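Local coordinates for transcriptional regulator of the TetR/AcrR family (Thermobifida fusca YX, PDB 3DCF), which probably binds cis-regulatory DNA as a TetR/AcrR-family transcription factor, consistent with a repressor role, at residues 47-52 with 73-78. Numbering follows the deposited sequence.
Sequences KGYYAT and KSKEDV
In the three-helix DNA-binding domain of this TetR-type regulator, the loop that leads into the predicted helix-turn-helix (residues 53-72) is tied to the start of the long helix that follows it, mainly by Lys-75 and Tyr-49. The Lys-75 chain passes over one face of the Tyr-49 ring: CE lies 3.8 Å from the ring centroid and 16° off the normal, a CH-pi contact. Its NZ makes a longer cation-pi approach to the same ring. Lys-75 NZ also donates to Tyr-49 O and to Thr-52 O, each at 2.7 Å and each tilted 24° from the carbonyl plane. Two such acceptors beside an aromatic face would be expected to favour the charged lysine. With CG anti to the backbone N (chi1 179°), the ring of Tyr-49 reaches across to the helix start, where its OH donates to Glu-76 OE2 at 3.0 Å. That hydroxyl meets the carboxylate from above its plane. An alanine here in place of Lys-75, lacking NZ and the aliphatic chain, is likely to weaken the tie between loop and helix, leaving two carbonyls without their lysine donor and one ring face without its cover. Within the loop, Thr-52 OG1 donates to Gly-48 O at 2.6 Å, from above the carbonyl plane, linking the two ends of the turn Gly-48 to Thr-52. Ser-74 is the N-cap right before helix 75-98, its OG accepting a weak bond from Asp-77 N. Helix 31-46 backs both segments: Phe-44 meets the Tyr-49 ring, Thr-52 rests on Leu-43 and Phe-44, and Val-78 packs on Ala-40.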
loop_
_atom_site.group_PDB
_atom_site.type_symbol
_atom_site.label_atom_id
_atom_site.label_comp_id
_atom_site.label_asym_id
_atom_site.label_seq_id
_atom_site.Cartn_x
_atom_site.Cartn_y
_atom_site.Cartn_z
ATOM N N LYS A 47 -17.101 14.259 18.189
ATOM C CA LYS A 47 -18.308 14.504 17.383
ATOM C C LYS A 47 -18.298 13.853 16.001
ATOM O O LYS A 47 -19.346 13.390 15.547
ATOM C CB LYS A 47 -18.520 16.023 17.240
ATOM C CG LYS A 47 -19.909 16.454 16.785
ATOM C CD LYS A 47 -20.036 17.976 16.776
ATOM C CE LYS A 47 -21.456 18.429 16.480
ATOM N NZ LYS A 47 -21.564 19.908 16.315
ATOM N N GLY A 48 -17.135 13.831 15.342
ATOM C CA GLY A 48 -16.992 13.329 13.959
ATOM C C GLY A 48 -16.776 14.500 13.002
ATOM O O GLY A 48 -17.350 15.583 13.192
ATOM N N TYR A 49 -15.983 14.273 11.955
ATOM C CA TYR A 49 -15.624 15.328 10.988
ATOM C C TYR A 49 -16.814 15.958 10.246
ATOM O O TYR A 49 -16.907 17.192 10.167
ATOM C CB TYR A 49 -14.569 14.812 9.982
ATOM C CG TYR A 49 -14.146 15.817 8.918
ATOM C CD1 TYR A 49 -13.197 16.815 9.194
ATOM C CD2 TYR A 49 -14.702 15.770 7.628
ATOM C CE1 TYR A 49 -12.817 17.753 8.203
ATOM C CE2 TYR A 49 -14.333 16.695 6.639
ATOM C CZ TYR A 49 -13.388 17.681 6.930
ATOM O OH TYR A 49 -13.042 18.582 5.945
ATOM N N TYR A 50 -17.708 15.117 9.723
ATOM C CA TYR A 50 -18.861 15.595 8.927
ATOM C C TYR A 50 -19.965 16.290 9.738
ATOM O O TYR A 50 -20.746 17.051 9.163
ATOM C CB TYR A 50 -19.446 14.471 8.057
ATOM C CG TYR A 50 -18.456 13.903 7.044
ATOM C CD1 TYR A 50 -18.322 14.455 5.752
ATOM C CD2 TYR A 50 -17.640 12.808 7.380
ATOM C CE1 TYR A 50 -17.381 13.915 4.811
ATOM C CE2 TYR A 50 -16.712 12.263 6.454
ATOM C CZ TYR A 50 -16.587 12.817 5.184
ATOM O OH TYR A 50 -15.674 12.248 4.323
ATOM N N ALA A 51 -20.032 16.015 11.046
ATOM C CA ALA A 51 -20.987 16.661 11.964
ATOM C C ALA A 51 -20.456 17.985 12.563
ATOM O O ALA A 51 -21.235 18.754 13.147
ATOM C CB ALA A 51 -21.372 15.692 13.097
ATOM N N THR A 52 -19.147 18.236 12.417
ATOM C CA THR A 52 -18.465 19.434 12.959
ATOM C C THR A 52 -18.237 20.503 11.887
ATOM O O THR A 52 -17.710 20.189 10.834
ATOM C CB THR A 52 -17.053 19.053 13.517
ATOM O OG1 THR A 52 -17.161 17.925 14.398
ATOM C CG2 THR A 52 -16.400 20.236 14.249
ATOM N N LYS A 73 -10.218 29.325 6.665
ATOM C CA LYS A 73 -11.416 29.646 5.842
ATOM C C LYS A 73 -12.361 28.482 5.516
ATOM O O LYS A 73 -13.437 28.700 4.943
ATOM C CB LYS A 73 -11.014 30.412 4.575
ATOM C CG LYS A 73 -10.502 31.801 4.938
ATOM C CD LYS A 73 -9.965 32.587 3.770
ATOM C CE LYS A 73 -9.667 34.020 4.199
ATOM N NZ LYS A 73 -8.770 34.106 5.385
ATOM N N SER A 74 -11.953 27.265 5.874
ATOM C CA SER A 74 -12.793 26.076 5.758
ATOM C C SER A 74 -12.333 25.003 6.759
ATOM O O SER A 74 -11.225 25.072 7.300
ATOM C CB SER A 74 -12.781 25.536 4.317
ATOM O OG SER A 74 -11.468 25.175 3.901
ATOM N N LYS A 75 -13.217 24.041 7.017
ATOM C CA LYS A 75 -12.907 22.868 7.859
ATOM C C LYS A 75 -11.833 21.949 7.213
ATOM O O LYS A 75 -11.108 21.238 7.919
ATOM C CB LYS A 75 -14.183 22.069 8.192
ATOM C CG LYS A 75 -14.897 21.428 6.983
ATOM C CD LYS A 75 -16.283 20.885 7.337
ATOM C CE LYS A 75 -16.227 19.625 8.160
ATOM N NZ LYS A 75 -17.613 19.149 8.398
ATOM N N GLU A 76 -11.750 21.977 5.876
ATOM C CA GLU A 76 -10.747 21.229 5.104
ATOM C C GLU A 76 -9.355 21.812 5.360
ATOM O O GLU A 76 -8.392 21.057 5.523
ATOM C CB GLU A 76 -11.060 21.227 3.589
ATOM C CG GLU A 76 -12.267 20.344 3.148
ATOM C CD GLU A 76 -13.661 20.888 3.538
ATOM O OE1 GLU A 76 -13.858 22.129 3.548
ATOM O OE2 GLU A 76 -14.566 20.064 3.823
ATOM N N ASP A 77 -9.261 23.150 5.387
ATOM C CA ASP A 77 -8.010 23.852 5.728
ATOM C C ASP A 77 -7.577 23.542 7.172
ATOM O O ASP A 77 -6.379 23.528 7.440
ATOM C CB ASP A 77 -8.123 25.385 5.539
ATOM C CG ASP A 77 -8.338 25.800 4.079
ATOM O OD1 ASP A 77 -7.720 25.187 3.172
ATOM O OD2 ASP A 77 -9.118 26.758 3.837
ATOM N N VAL A 78 -8.538 23.317 8.085
ATOM C CA VAL A 78 -8.236 22.903 9.470
ATOM C C VAL A 78 -7.712 21.463 9.465
ATOM O O VAL A 78 -6.744 21.159 10.166
ATOM C CB VAL A 78 -9.453 23.000 10.431
ATOM C CG1 VAL A 78 -9.051 22.586 11.833
ATOM C CG2 VAL A 78 -10.019 24.424 10.458
#